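Local atomic coordinates of cell division control protein 45 cdc45 putative (Entamoeba histolytica, PDB entry 6CC2), a protein that probably acts in eukaryotic DNA replication as the Cdc45 subunit of the replicative CMG (Cdc45-MCM-GINS) helicase. Residues A[14-19]-A[49-54]; A[108-113]-A[124-129]; A[350-355]-A[388-393]; A[448-453]-A[468-473]. All blocks are in the same frame, centred on the assembly; numbering follows the deposited sequence.

Interaction 1 (A[14-19]-A[49-54]); sequences GLRNRG and DGLLHS. With EDO (1,2-ethanediol), chain J.
The Arg-16 guanidinium meets the Asp-49 carboxylate at its edge, near its own plane, with the two planes 85° apart. Arg-16 NH1 stays 4.1 Å from Asp-49 OD1, beyond a salt bridge; Asn-13 takes Arg-16 NH2, while Tyr-12 and Lys-195 both hold Asp-49 OD2. The ring of His-53, by contrast, is bonded at two edge positions: ND1 gives Leu-51 O a nearly straight bond of 2.9 Å (170°), and NE2 reaches O2 of an ethanediol, probably from the crystallisation liquor, at 3.0 Å with a more bent geometry.

Beside these loosely facing charges lies the apolar part of the contact. Leu-15 CB packs 3.8 Å from Leu-51 CD2, and Phe-46 of helix 33-48 touches both leucines. That helix ends in a Schellman motif at Gly-50, which turns the chain back past helix 8-20 and on into strand 53-57 at one edge of the parallel sheet. One water spans the backbones, accepting from Leu-52 N and probably donating to Gly-19 O, which competes with other acceptors.

Apolar packing and a bridging water thus join the pieces, while the opposite charges, each better served by other partners, probably add only a diffuse attraction.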
loop_
_atom_site.group_PDB
_atom_site.type_symbol
_atom_site.label_atom_id
_atom_site.label_comp_id
_atom_site.label_asym_id
_atom_site.label_seq_id
_atom_site.Cartn_x
_atom_site.Cartn_y
_atom_site.Cartn_z
ATOM N N GLY A 14 7.234 25.760 17.435
ATOM C CA GLY A 14 8.057 24.952 18.322
ATOM C C GLY A 14 9.176 24.254 17.579
ATOM O O GLY A 14 10.320 24.225 18.040
ATOM N N LEU A 15 8.866 23.701 16.403
ATOM C CA LEU A 15 9.902 23.093 15.579
ATOM C C LEU A 15 10.977 24.106 15.232
ATOM O O LEU A 15 12.179 23.844 15.381
ATOM C CB LEU A 15 9.280 22.524 14.302
ATOM C CG LEU A 15 8.204 21.466 14.432
ATOM C CD1 LEU A 15 7.709 21.117 13.031
ATOM C CD2 LEU A 15 8.715 20.202 15.122
ATOM N N ARG A 16 10.564 25.292 14.776
ATOM C CA ARG A 16 11.527 26.332 14.430
ATOM C C ARG A 16 12.380 26.737 15.628
ATOM O O ARG A 16 13.604 26.852 15.516
ATOM C CB ARG A 16 10.800 27.550 13.861
ATOM C CG ARG A 16 10.374 27.418 12.410
ATOM C CD ARG A 16 9.795 28.737 11.881
ATOM N NE ARG A 16 8.399 28.921 12.274
ATOM C CZ ARG A 16 7.367 28.968 11.427
ATOM N NH1 ARG A 16 7.555 28.864 10.116
ATOM N NH2 ARG A 16 6.138 29.131 11.898
ATOM N N ASN A 17 11.749 26.979 16.779
ATOM C CA ASN A 17 12.497 27.409 17.954
ATOM C C ASN A 17 13.491 26.347 18.403
ATOM O O ASN A 17 14.636 26.666 18.755
ATOM C CB ASN A 17 11.542 27.754 19.090
ATOM C CG ASN A 17 10.846 29.074 18.869
ATOM O OD1 ASN A 17 11.257 29.862 18.020
ATOM N ND2 ASN A 17 9.790 29.328 19.633
ATOM N N ARG A 18 13.070 25.083 18.420
ATOM C CA ARG A 18 13.981 24.018 18.826
ATOM C C ARG A 18 15.025 23.752 17.758
ATOM O O ARG A 18 16.138 23.322 18.076
ATOM C CB ARG A 18 13.189 22.761 19.169
ATOM C CG ARG A 18 12.230 22.970 20.342
ATOM C CD ARG A 18 11.605 21.646 20.817
ATOM N NE ARG A 18 10.763 20.985 19.825
ATOM C CZ ARG A 18 9.466 21.231 19.640
ATOM N NH1 ARG A 18 8.801 20.539 18.716
ATOM N NH2 ARG A 18 8.837 22.168 20.352
ATOM N N GLY A 19 14.706 24.038 16.492
ATOM C CA GLY A 19 15.670 23.840 15.424
ATOM C C GLY A 19 16.820 24.823 15.448
ATOM O O GLY A 19 17.883 24.531 14.892
ATOM N N ASP A 49 12.668 25.818 5.692
ATOM C CA ASP A 49 12.887 26.515 6.951
ATOM C C ASP A 49 14.207 26.139 7.628
ATOM O O ASP A 49 14.472 26.589 8.747
ATOM C CB ASP A 49 11.726 26.249 7.906
ATOM C CG ASP A 49 10.458 26.966 7.502
ATOM O OD1 ASP A 49 10.521 28.202 7.295
ATOM O OD2 ASP A 49 9.404 26.290 7.398
ATOM N N GLY A 50 15.034 25.325 6.979
ATOM C CA GLY A 50 16.325 24.978 7.533
ATOM C C GLY A 50 16.268 24.049 8.722
ATOM O O GLY A 50 17.207 24.046 9.532
ATOM N N LEU A 51 15.207 23.263 8.853
ATOM C CA LEU A 51 15.024 22.381 10.000
ATOM C C LEU A 51 15.675 21.034 9.706
ATOM O O LEU A 51 15.272 20.340 8.766
ATOM C CB LEU A 51 13.548 22.196 10.324
ATOM C CG LEU A 51 12.844 23.325 11.065
ATOM C CD1 LEU A 51 13.104 24.645 10.400
ATOM C CD2 LEU A 51 11.361 23.055 11.157
ATOM N N LEU A 52 16.689 20.684 10.496
ATOM C CA LEU A 52 17.357 19.399 10.338
ATOM C C LEU A 52 16.408 18.263 10.680
ATOM O O LEU A 52 15.646 18.332 11.645
ATOM C CB LEU A 52 18.590 19.347 11.231
ATOM C CG LEU A 52 19.578 20.481 11.005
ATOM C CD1 LEU A 52 20.795 20.318 11.908
ATOM C CD2 LEU A 52 19.989 20.552 9.549
ATOM N N HIS A 53 16.419 17.216 9.855
ATOM C CA HIS A 53 15.495 16.112 10.053
ATOM C C HIS A 53 16.114 14.858 9.459
ATOM O O HIS A 53 17.030 14.921 8.644
ATOM C CB HIS A 53 14.124 16.403 9.417
ATOM C CG HIS A 53 14.179 16.672 7.946
ATOM N ND1 HIS A 53 14.596 17.878 7.424
ATOM C CD2 HIS A 53 13.859 15.891 6.883
ATOM C CE1 HIS A 53 14.550 17.823 6.105
ATOM N NE2 HIS A 53 14.104 16.632 5.753
ATOM N N SER A 54 15.596 13.713 9.895
ATOM C CA SER A 54 16.103 12.432 9.437
ATOM C C SER A 54 14.933 11.456 9.366
ATOM O O SER A 54 13.912 11.634 10.031
ATOM C CB SER A 54 17.196 11.894 10.355
ATOM O OG SER A 54 16.726 11.730 11.679
HETATM C C1 EDO J . 15.126 14.111 2.633
HETATM O O1 EDO J . 15.061 13.956 4.057
HETATM C C2 EDO J . 14.539 15.462 2.252
HETATM O O2 EDO J . 15.214 16.501 2.975
HETATM O O HOH W 1 17.213 22.205 12.920
#

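Interaction 2 (A[108-113]-A[124-129]); sequences SHRPFN and LITSNE
Phe-112 lies between a turn and the strand next to the edge of a Rossmann-like parallel sheet, laying one ring face on Leu-124 of strand 122-125. The turn and short strand carry the Asp-107, Ser-108, His-109 sequence that probably corresponds to the signature motif of DHH phosphoesterases, the RecJ-like family to which Cdc45 is related.

Phe-112 has the most surface buried here. Its CG stands anti to the carbonyl carbon (chi1 -67°), which turns the ring toward the strand. Leu-124 answers with both methyls: CD2 makes a CH-pi contact 4.2 Å from the ring centroid, 25° off the normal, while CD1 lies 3.9 Å from Phe-112 CG. The two side chains run antiparallel alongside each other, with CD1 at the root of the ring and CD2 over its face. Thr-126, two residues on, points the same way and sets CG2 at the ring's edge, 4.0 Å from Phe-112 CE2. Ile-2 of strand 2-3 touches all three residues.

The other face of the phenyl ring is roofed by Arg-110, whose CD sits 4.1 Å above its centre. Between these residues the chain passes through the cis peptide preceding Pro-111. The guanidinium is held by two backbone carbonyls, since NH2 donates to Asp-107 O and, at 3.0 Å, to His-109 O. Its other terminal nitrogen, NH1, completes the link to the strand through one water, which accepts from Arg-110 NH1 at 3.1 Å and donates to Ile-125 O at 2.9 Å.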
loop_
_atom_site.group_PDB
_atom_site.type_symbol
_atom_site.label_atom_id
_atom_site.label_comp_id
_atom_site.label_asym_id
_atom_site.label_seq_id
_atom_site.Cartn_x
_atom_site.Cartn_y
_atom_site.Cartn_z
ATOM N N SER A 108 -3.309 7.125 9.800
ATOM C CA SER A 108 -4.638 6.987 9.219
ATOM C C SER A 108 -5.507 5.936 9.911
ATOM O O SER A 108 -6.713 5.893 9.647
ATOM C CB SER A 108 -4.530 6.633 7.726
ATOM O OG SER A 108 -3.954 5.341 7.549
ATOM N N HIS A 109 -4.927 5.100 10.776
ATOM C CA HIS A 109 -5.721 4.115 11.508
ATOM C C HIS A 109 -6.696 4.791 12.462
ATOM O O HIS A 109 -6.378 5.813 13.070
ATOM C CB HIS A 109 -4.807 3.194 12.322
ATOM C CG HIS A 109 -3.941 2.304 11.489
ATOM N ND1 HIS A 109 -2.714 2.700 10.999
ATOM C CD2 HIS A 109 -4.126 1.028 11.064
ATOM C CE1 HIS A 109 -2.180 1.709 10.304
ATOM N NE2 HIS A 109 -3.016 0.682 10.332
ATOM N N ARG A 110 -7.885 4.205 12.602
ATOM C CA ARG A 110 -8.870 4.658 13.584
ATOM C C ARG A 110 -9.540 3.441 14.206
ATOM O O ARG A 110 -9.609 2.381 13.573
ATOM C CB ARG A 110 -9.956 5.549 12.953
ATOM C CG ARG A 110 -9.447 6.850 12.355
ATOM C CD ARG A 110 -9.084 7.861 13.436
ATOM N NE ARG A 110 -8.854 9.180 12.831
ATOM C CZ ARG A 110 -7.753 9.509 12.165
ATOM N NH1 ARG A 110 -7.648 10.706 11.615
ATOM N NH2 ARG A 110 -6.764 8.632 12.031
ATOM N N PRO A 111 -10.060 3.563 15.437
ATOM C CA PRO A 111 -9.951 4.721 16.340
ATOM C C PRO A 111 -8.550 4.899 16.917
ATOM O O PRO A 111 -7.760 3.966 16.946
ATOM C CB PRO A 111 -10.941 4.400 17.451
ATOM C CG PRO A 111 -10.998 2.909 17.477
ATOM C CD PRO A 111 -10.896 2.505 16.027
ATOM N N PHE A 112 -8.243 6.107 17.375
ATOM C CA PHE A 112 -7.032 6.318 18.154
ATOM C C PHE A 112 -7.114 5.564 19.481
ATOM O O PHE A 112 -8.194 5.379 20.056
ATOM C CB PHE A 112 -6.839 7.799 18.423
ATOM C CG PHE A 112 -6.537 8.620 17.204
ATOM C CD1 PHE A 112 -5.543 8.238 16.314
ATOM C CD2 PHE A 112 -7.225 9.796 16.971
ATOM C CE1 PHE A 112 -5.256 9.012 15.199
ATOM C CE2 PHE A 112 -6.939 10.574 15.860
ATOM C CZ PHE A 112 -5.967 10.184 14.979
ATOM N N ASN A 113 -5.960 5.124 19.970
ATOM C CA ASN A 113 -5.896 4.551 21.312
ATOM C C ASN A 113 -6.325 5.584 22.352
ATOM O O ASN A 113 -5.871 6.727 22.333
ATOM C CB ASN A 113 -4.479 4.056 21.604
ATOM C CG ASN A 113 -4.313 3.571 23.038
ATOM O OD1 ASN A 113 -4.056 4.354 23.941
ATOM N ND2 ASN A 113 -4.463 2.268 23.246
ATOM N N LEU A 124 -1.643 13.720 18.586
ATOM C CA LEU A 124 -2.312 13.053 17.476
ATOM C C LEU A 124 -2.810 14.102 16.486
ATOM O O LEU A 124 -3.778 14.814 16.760
ATOM C CB LEU A 124 -3.474 12.208 17.996
ATOM C CG LEU A 124 -3.167 11.067 18.935
ATOM C CD1 LEU A 124 -4.406 10.662 19.717
ATOM C CD2 LEU A 124 -2.623 9.874 18.142
ATOM N N ILE A 125 -2.167 14.198 15.346
ATOM C CA ILE A 125 -2.444 15.270 14.395
ATOM C C ILE A 125 -3.581 14.864 13.470
ATOM O O ILE A 125 -3.553 13.788 12.853
ATOM C CB ILE A 125 -1.189 15.647 13.592
ATOM C CG1 ILE A 125 -0.102 16.138 14.533
ATOM C CG2 ILE A 125 -1.518 16.716 12.557
ATOM C CD1 ILE A 125 1.231 16.372 13.842
ATOM N N THR A 126 -4.594 15.729 13.385
ATOM C CA THR A 126 -5.681 15.580 12.431
ATOM C C THR A 126 -5.834 16.895 11.682
ATOM O O THR A 126 -5.382 17.949 12.150
ATOM C CB THR A 126 -7.013 15.240 13.116
ATOM O OG1 THR A 126 -7.506 16.415 13.761
ATOM C CG2 THR A 126 -6.831 14.138 14.146
ATOM N N SER A 127 -6.490 16.832 10.529
ATOM C CA SER A 127 -6.619 18.000 9.664
ATOM C C SER A 127 -7.808 18.888 9.995
ATOM O O SER A 127 -7.925 19.979 9.417
ATOM C CB SER A 127 -6.729 17.554 8.211
ATOM O OG SER A 127 -7.983 16.933 7.991
ATOM N N ASN A 128 -8.688 18.467 10.903
ATOM C CA ASN A 128 -9.878 19.254 11.196
ATOM C C ASN A 128 -9.507 20.665 11.637
ATOM O O ASN A 128 -8.378 20.942 12.055
ATOM C CB ASN A 128 -10.703 18.592 12.300
ATOM C CG ASN A 128 -10.716 17.085 12.202
ATOM O OD1 ASN A 128 -11.115 16.516 11.184
ATOM N ND2 ASN A 128 -10.260 16.424 13.260
ATOM N N GLU A 129 -10.485 21.569 11.544
ATOM C CA GLU A 129 -10.342 22.926 12.054
ATOM C C GLU A 129 -11.198 23.198 13.282
ATOM O O GLU A 129 -11.034 24.251 13.909
ATOM C CB GLU A 129 -10.703 23.950 10.966
ATOM C CG GLU A 129 -9.687 24.071 9.839
ATOM C CD GLU A 129 -8.384 24.711 10.284
ATOM O OE1 GLU A 129 -8.393 25.475 11.276
ATOM O OE2 GLU A 129 -7.347 24.443 9.640
HETATM O O HOH W 2 -4.884 12.013 10.929
#

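Interaction 3 (A[350-355]-A[388-393]); sequences YSISAF and TTAEPY
Ala-390 offers its methyl to the tip of Ile-352, and this small meeting shows how one extended side chain can join two helix starts. The CB of Ala-390 lies 3.8 Å from Ile-352 CD1, the nearest approach between the segments. Here the backbone begins to coil: residues 390 to 392 take helical phi and psi without yet making the regular bonds. The turn runs on to Tyr-393.

At Tyr-393 the coil closes, its backbone N donating to Ala-390 O at 3.0 Å. That same oxygen lies at the edge of the tyrosine ring, in its plane. Tyr-393 receives Ile-352 near the root of its ring, with CD2 4.0 Å and CB 4.1 Å from Ile-352 CD1; the methyl comes in obliquely, and the two side chains cross at a slant. A single carbon thus touches both partners. It can do so because the isoleucine is stretched out, with CD1 anti to CA (chi2 179°), carrying the methyl outward from the backbone. Tyr-393 also packs on Ala-357 and Ala-360 of helix 354-364.

Directly after Ile-352 comes a helix cap. Ser-353 is the N-cap of helix 354-364: its OG accepts a weak bond of 3.2 Å from Phe-355 N, and its own N donates to Asp-356 OD2, as in the return half of a capping box. The contact is apolar packing at a helix N-cap beside strand 338-344, where the loop entering helix 393-417 rests against the residue just ahead of the cap.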
loop_
_atom_site.group_PDB
_atom_site.type_symbol
_atom_site.label_atom_id
_atom_site.label_comp_id
_atom_site.label_asym_id
_atom_site.label_seq_id
_atom_site.Cartn_x
_atom_site.Cartn_y
_atom_site.Cartn_z
ATOM N N TYR A 350 2.277 13.299 -20.640
ATOM C CA TYR A 350 1.138 13.449 -19.730
ATOM C C TYR A 350 0.431 12.119 -19.492
ATOM O O TYR A 350 -0.760 12.081 -19.172
ATOM C CB TYR A 350 0.151 14.497 -20.260
ATOM C CG TYR A 350 -0.245 15.574 -19.276
ATOM C CD1 TYR A 350 -0.473 15.278 -17.929
ATOM C CD2 TYR A 350 -0.399 16.886 -19.693
ATOM C CE1 TYR A 350 -0.824 16.279 -17.035
ATOM C CE2 TYR A 350 -0.756 17.895 -18.815
ATOM C CZ TYR A 350 -0.981 17.580 -17.486
ATOM O OH TYR A 350 -1.346 18.595 -16.609
ATOM N N SER A 351 1.159 11.010 -19.608
ATOM C CA SER A 351 0.554 9.686 -19.518
ATOM C C SER A 351 0.664 9.047 -18.135
ATOM O O SER A 351 0.127 7.958 -17.933
ATOM C CB SER A 351 1.202 8.744 -20.559
ATOM O OG SER A 351 2.539 8.409 -20.195
ATOM N N ILE A 352 1.304 9.708 -17.174
ATOM C CA ILE A 352 1.507 9.138 -15.852
ATOM C C ILE A 352 0.489 9.746 -14.892
ATOM O O ILE A 352 0.595 10.931 -14.523
ATOM C CB ILE A 352 2.941 9.375 -15.355
ATOM C CG1 ILE A 352 3.962 8.743 -16.309
ATOM C CG2 ILE A 352 3.089 8.787 -13.958
ATOM C CD1 ILE A 352 5.418 8.945 -15.906
ATOM N N SER A 353 -0.465 8.930 -14.456
ATOM C CA SER A 353 -1.422 9.336 -13.438
ATOM C C SER A 353 -0.885 9.018 -12.041
ATOM O O SER A 353 0.099 8.286 -11.866
ATOM C CB SER A 353 -2.753 8.630 -13.639
ATOM O OG SER A 353 -2.638 7.308 -13.160
ATOM N N ALA A 354 -1.574 9.553 -11.033
ATOM C CA ALA A 354 -1.206 9.257 -9.651
ATOM C C ALA A 354 -1.449 7.799 -9.307
ATOM O O ALA A 354 -0.793 7.282 -8.402
ATOM C CB ALA A 354 -1.957 10.190 -8.704
ATOM N N PHE A 355 -2.358 7.103 -10.026
ATOM C CA PHE A 355 -2.477 5.665 -9.838
ATOM C C PHE A 355 -1.263 4.946 -10.398
ATOM O O PHE A 355 -0.724 4.031 -9.760
ATOM C CB PHE A 355 -3.740 5.132 -10.503
ATOM C CG PHE A 355 -4.985 5.302 -9.681
ATOM C CD1 PHE A 355 -5.091 4.703 -8.442
ATOM C CD2 PHE A 355 -6.040 6.035 -10.150
ATOM C CE1 PHE A 355 -6.248 4.835 -7.695
ATOM C CE2 PHE A 355 -7.201 6.157 -9.411
ATOM C CZ PHE A 355 -7.288 5.568 -8.183
ATOM N N THR A 388 11.142 14.562 -11.089
ATOM C CA THR A 388 10.576 15.586 -11.954
ATOM C C THR A 388 10.591 15.171 -13.413
ATOM O O THR A 388 10.259 15.981 -14.270
ATOM C CB THR A 388 11.329 16.906 -11.781
ATOM O OG1 THR A 388 12.686 16.718 -12.172
ATOM C CG2 THR A 388 11.267 17.366 -10.322
ATOM N N THR A 389 10.935 13.918 -13.707
ATOM C CA THR A 389 10.981 13.401 -15.063
ATOM C C THR A 389 10.188 12.093 -15.135
ATOM O O THR A 389 9.910 11.455 -14.125
ATOM C CB THR A 389 12.424 13.186 -15.512
ATOM O OG1 THR A 389 13.078 12.290 -14.606
ATOM C CG2 THR A 389 13.189 14.517 -15.519
ATOM N N ALA A 390 9.851 11.687 -16.357
ATOM C CA ALA A 390 9.054 10.473 -16.559
ATOM C C ALA A 390 9.907 9.217 -16.563
ATOM O O ALA A 390 9.472 8.167 -16.072
ATOM C CB ALA A 390 8.283 10.566 -17.876
ATOM N N GLU A 391 11.123 9.303 -17.075
ATOM C CA GLU A 391 11.925 8.108 -17.293
ATOM C C GLU A 391 12.151 7.273 -16.040
ATOM O O GLU A 391 12.128 6.035 -16.149
ATOM C CB GLU A 391 13.274 8.517 -17.904
ATOM C CG GLU A 391 13.196 9.019 -19.348
ATOM C CD GLU A 391 12.633 10.432 -19.495
ATOM O OE1 GLU A 391 12.551 11.188 -18.502
ATOM O OE2 GLU A 391 12.279 10.799 -20.637
ATOM N N PRO A 392 12.362 7.846 -14.851
ATOM C CA PRO A 392 12.567 6.987 -13.677
ATOM C C PRO A 392 11.415 6.031 -13.425
ATOM O O PRO A 392 11.619 4.950 -12.856
ATOM C CB PRO A 392 12.736 8.000 -12.532
ATOM C CG PRO A 392 13.324 9.225 -13.222
ATOM C CD PRO A 392 12.622 9.274 -14.556
ATOM N N TYR A 393 10.187 6.417 -13.777
ATOM C CA TYR A 393 9.041 5.569 -13.492
ATOM C C TYR A 393 9.064 4.274 -14.290
ATOM O O TYR A 393 8.409 3.308 -13.890
ATOM C CB TYR A 393 7.736 6.320 -13.773
ATOM C CG TYR A 393 7.343 7.234 -12.618
ATOM C CD1 TYR A 393 6.694 6.725 -11.506
ATOM C CD2 TYR A 393 7.638 8.590 -12.649
ATOM C CE1 TYR A 393 6.342 7.529 -10.451
ATOM C CE2 TYR A 393 7.311 9.410 -11.596
ATOM C CZ TYR A 393 6.657 8.874 -10.495
ATOM O OH TYR A 393 6.321 9.688 -9.448
#

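Interaction 4 (A[448-453]-A[468-473])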
loop_
_atom_site.group_PDB
_atom_site.type_symbol
_atom_site.label_atom_id
_atom_site.label_comp_id
_atom_site.label_asym_id
_atom_site.label_seq_id
_atom_site.Cartn_x
_atom_site.Cartn_y
_atom_site.Cartn_z
ATOM N N LEU A 448 5.944 -13.937 0.904
ATOM C CA LEU A 448 5.084 -12.873 1.423
ATOM C C LEU A 448 4.269 -12.248 0.296
ATOM O O LEU A 448 3.075 -11.970 0.456
ATOM C CB LEU A 448 5.922 -11.812 2.115
ATOM C CG LEU A 448 6.396 -12.105 3.540
ATOM C CD1 LEU A 448 7.615 -11.259 3.906
ATOM C CD2 LEU A 448 5.250 -11.863 4.513
ATOM N N GLN A 449 4.898 -12.045 -0.865
ATOM C CA GLN A 449 4.163 -11.459 -1.984
ATOM C C GLN A 449 3.075 -12.391 -2.471
ATOM O O GLN A 449 1.976 -11.950 -2.823
ATOM C CB GLN A 449 5.129 -11.121 -3.126
ATOM C CG GLN A 449 6.110 -10.036 -2.777
ATOM C CD GLN A 449 7.004 -9.731 -3.931
ATOM O OE1 GLN A 449 6.566 -9.200 -4.951
ATOM N NE2 GLN A 449 8.264 -10.075 -3.792
ATOM N N LEU A 450 3.373 -13.694 -2.518
ATOM C CA LEU A 450 2.369 -14.655 -2.959
ATOM C C LEU A 450 1.233 -14.756 -1.961
ATOM O O LEU A 450 0.062 -14.819 -2.348
ATOM C CB LEU A 450 3.039 -16.015 -3.196
ATOM C CG LEU A 450 2.107 -17.119 -3.697
ATOM C CD1 LEU A 450 1.448 -16.691 -5.013
ATOM C CD2 LEU A 450 2.877 -18.413 -3.911
ATOM N N ALA A 451 1.550 -14.751 -0.659
ATOM C CA ALA A 451 0.495 -14.807 0.350
ATOM C C ALA A 451 -0.446 -13.610 0.226
ATOM O O ALA A 451 -1.666 -13.761 0.363
ATOM C CB ALA A 451 1.096 -14.847 1.749
ATOM N N GLN A 452 0.111 -12.410 0.006
ATOM C CA GLN A 452 -0.709 -11.213 -0.156
ATOM C C GLN A 452 -1.615 -11.334 -1.366
ATOM O O GLN A 452 -2.802 -10.990 -1.306
ATOM C CB GLN A 452 0.174 -9.979 -0.280
ATOM C CG GLN A 452 -0.605 -8.698 -0.537
ATOM C CD GLN A 452 0.260 -7.455 -0.392
ATOM O OE1 GLN A 452 1.407 -7.529 0.047
ATOM N NE2 GLN A 452 -0.292 -6.309 -0.761
ATOM N N PHE A 453 -1.072 -11.820 -2.477
ATOM C CA PHE A 453 -1.889 -12.016 -3.665
ATOM C C PHE A 453 -3.003 -13.021 -3.399
ATOM O O PHE A 453 -4.162 -12.804 -3.797
ATOM C CB PHE A 453 -1.032 -12.460 -4.852
ATOM C CG PHE A 453 -1.860 -12.789 -6.054
ATOM C CD1 PHE A 453 -2.284 -11.772 -6.903
ATOM C CD2 PHE A 453 -2.289 -14.073 -6.288
ATOM C CE1 PHE A 453 -3.085 -12.056 -7.985
ATOM C CE2 PHE A 453 -3.088 -14.361 -7.372
ATOM C CZ PHE A 453 -3.495 -13.348 -8.210
ATOM N N PHE A 468 -4.614 -14.928 5.502
ATOM C CA PHE A 468 -4.124 -16.040 4.697
ATOM C C PHE A 468 -2.805 -16.559 5.262
ATOM O O PHE A 468 -1.891 -15.773 5.536
ATOM C CB PHE A 468 -3.929 -15.605 3.235
ATOM C CG PHE A 468 -3.879 -16.740 2.271
ATOM C CD1 PHE A 468 -2.701 -17.446 2.056
ATOM C CD2 PHE A 468 -5.000 -17.093 1.541
ATOM C CE1 PHE A 468 -2.671 -18.497 1.170
ATOM C CE2 PHE A 468 -4.977 -18.130 0.636
ATOM C CZ PHE A 468 -3.814 -18.858 0.463
ATOM N N ILE A 469 -2.710 -17.877 5.428
ATOM C CA ILE A 469 -1.496 -18.540 5.904
ATOM C C ILE A 469 -1.015 -19.459 4.794
ATOM O O ILE A 469 -1.760 -20.333 4.322
ATOM C CB ILE A 469 -1.727 -19.316 7.210
ATOM C CG1 ILE A 469 -2.077 -18.340 8.326
ATOM C CG2 ILE A 469 -0.450 -20.109 7.568
ATOM C CD1 ILE A 469 -2.532 -18.973 9.586
ATOM N N LEU A 470 0.220 -19.231 4.345
ATOM C CA LEU A 470 0.802 -19.928 3.208
ATOM C C LEU A 470 2.039 -20.673 3.677
ATOM O O LEU A 470 2.901 -20.081 4.333
ATOM C CB LEU A 470 1.183 -18.918 2.114
ATOM C CG LEU A 470 1.965 -19.505 0.935
ATOM C CD1 LEU A 470 1.132 -20.402 0.118
ATOM C CD2 LEU A 470 2.516 -18.337 0.092
ATOM N N ALA A 471 2.096 -21.962 3.370
ATOM C CA ALA A 471 3.263 -22.803 3.653
ATOM C C ALA A 471 3.908 -23.238 2.346
ATOM O O ALA A 471 3.243 -23.854 1.503
ATOM C CB ALA A 471 2.853 -24.031 4.457
ATOM N N VAL A 472 5.199 -22.948 2.189
ATOM C CA VAL A 472 5.932 -23.286 0.977
ATOM C C VAL A 472 7.098 -24.184 1.326
ATOM O O VAL A 472 7.907 -23.844 2.203
ATOM C CB VAL A 472 6.427 -22.025 0.233
ATOM C CG1 VAL A 472 7.062 -22.430 -1.124
ATOM C CG2 VAL A 472 5.284 -21.022 0.043
ATOM N N LEU A 473 7.201 -25.310 0.615
ATOM C CA LEU A 473 8.275 -26.256 0.859
ATOM C C LEU A 473 9.619 -25.645 0.503
ATOM O O LEU A 473 9.801 -25.110 -0.586
ATOM C CB LEU A 473 8.037 -27.527 0.037
ATOM C CG LEU A 473 9.142 -28.576 0.126
ATOM C CD1 LEU A 473 9.245 -29.170 1.518
ATOM C CD2 LEU A 473 8.919 -29.668 -0.913
#
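Leu-450 and Ala-451 press helix 444-462 onto Leu-470 and Phe-468 of a mixed sheet, within a beta-alpha-beta crossover: strands 427-432 and 468-474 are parallel neighbours, and this helix lies on the connection between them. The fold is consistent with the C-terminal DHHA1-type domain of RecJ relatives. The axes of the two short segments approach to 8.3 Å, with their directions 138° apart.

Along the helix, Leu-450 comes first. Its CG stands anti to the backbone N (chi1 -179°), and the side chain crosses that of Leu-470 at about a right angle. Its CB, CG and CD2 are all near one methyl, with Leu-450 CG 4.0 Å from Leu-470 CD2. Leu-414 of helix 393-417 also touches Leu-450.

Ala-451 follows, at the point where the backbones come closest, its CA 5.9 Å from that of Leu-470. So short a side chain lets the strand draw near, and Ala-451 CB rests 4.1 Å from Leu-470 CB. On the strand, Phe-468 and Leu-470 face the helix while Ile-469 between them turns away. Ala-451 O lies oblique to the phenyl ring, 4.1 Å from Phe-468 CB. Closest of all is a methyl against the helix backbone, with Leu-470 CD2 3.8 Å from Ala-451 N.

In the fold
Read from the N terminus, the four contacts close four separate loops, none nested in or crossing another. Interaction 1 shuts a loop of 29 residues, joining helix 8-20 to the approach to edge strand 53-57. Interaction 2 closes a short excursion of 10 residues near the other edge of the same parallel sheet, its centre 23 Å from that of interaction 1. Interaction 3 spans 32 residues, with no strand among them, and ties together two helix starts. Interaction 4 shuts the crossover of the mixed sheet, on the opposite side of the chain's centre from interactions 1 and 2. Interactions 1 and 2 thus fasten one sheet at different places, while 3 and 4 fasten other regions.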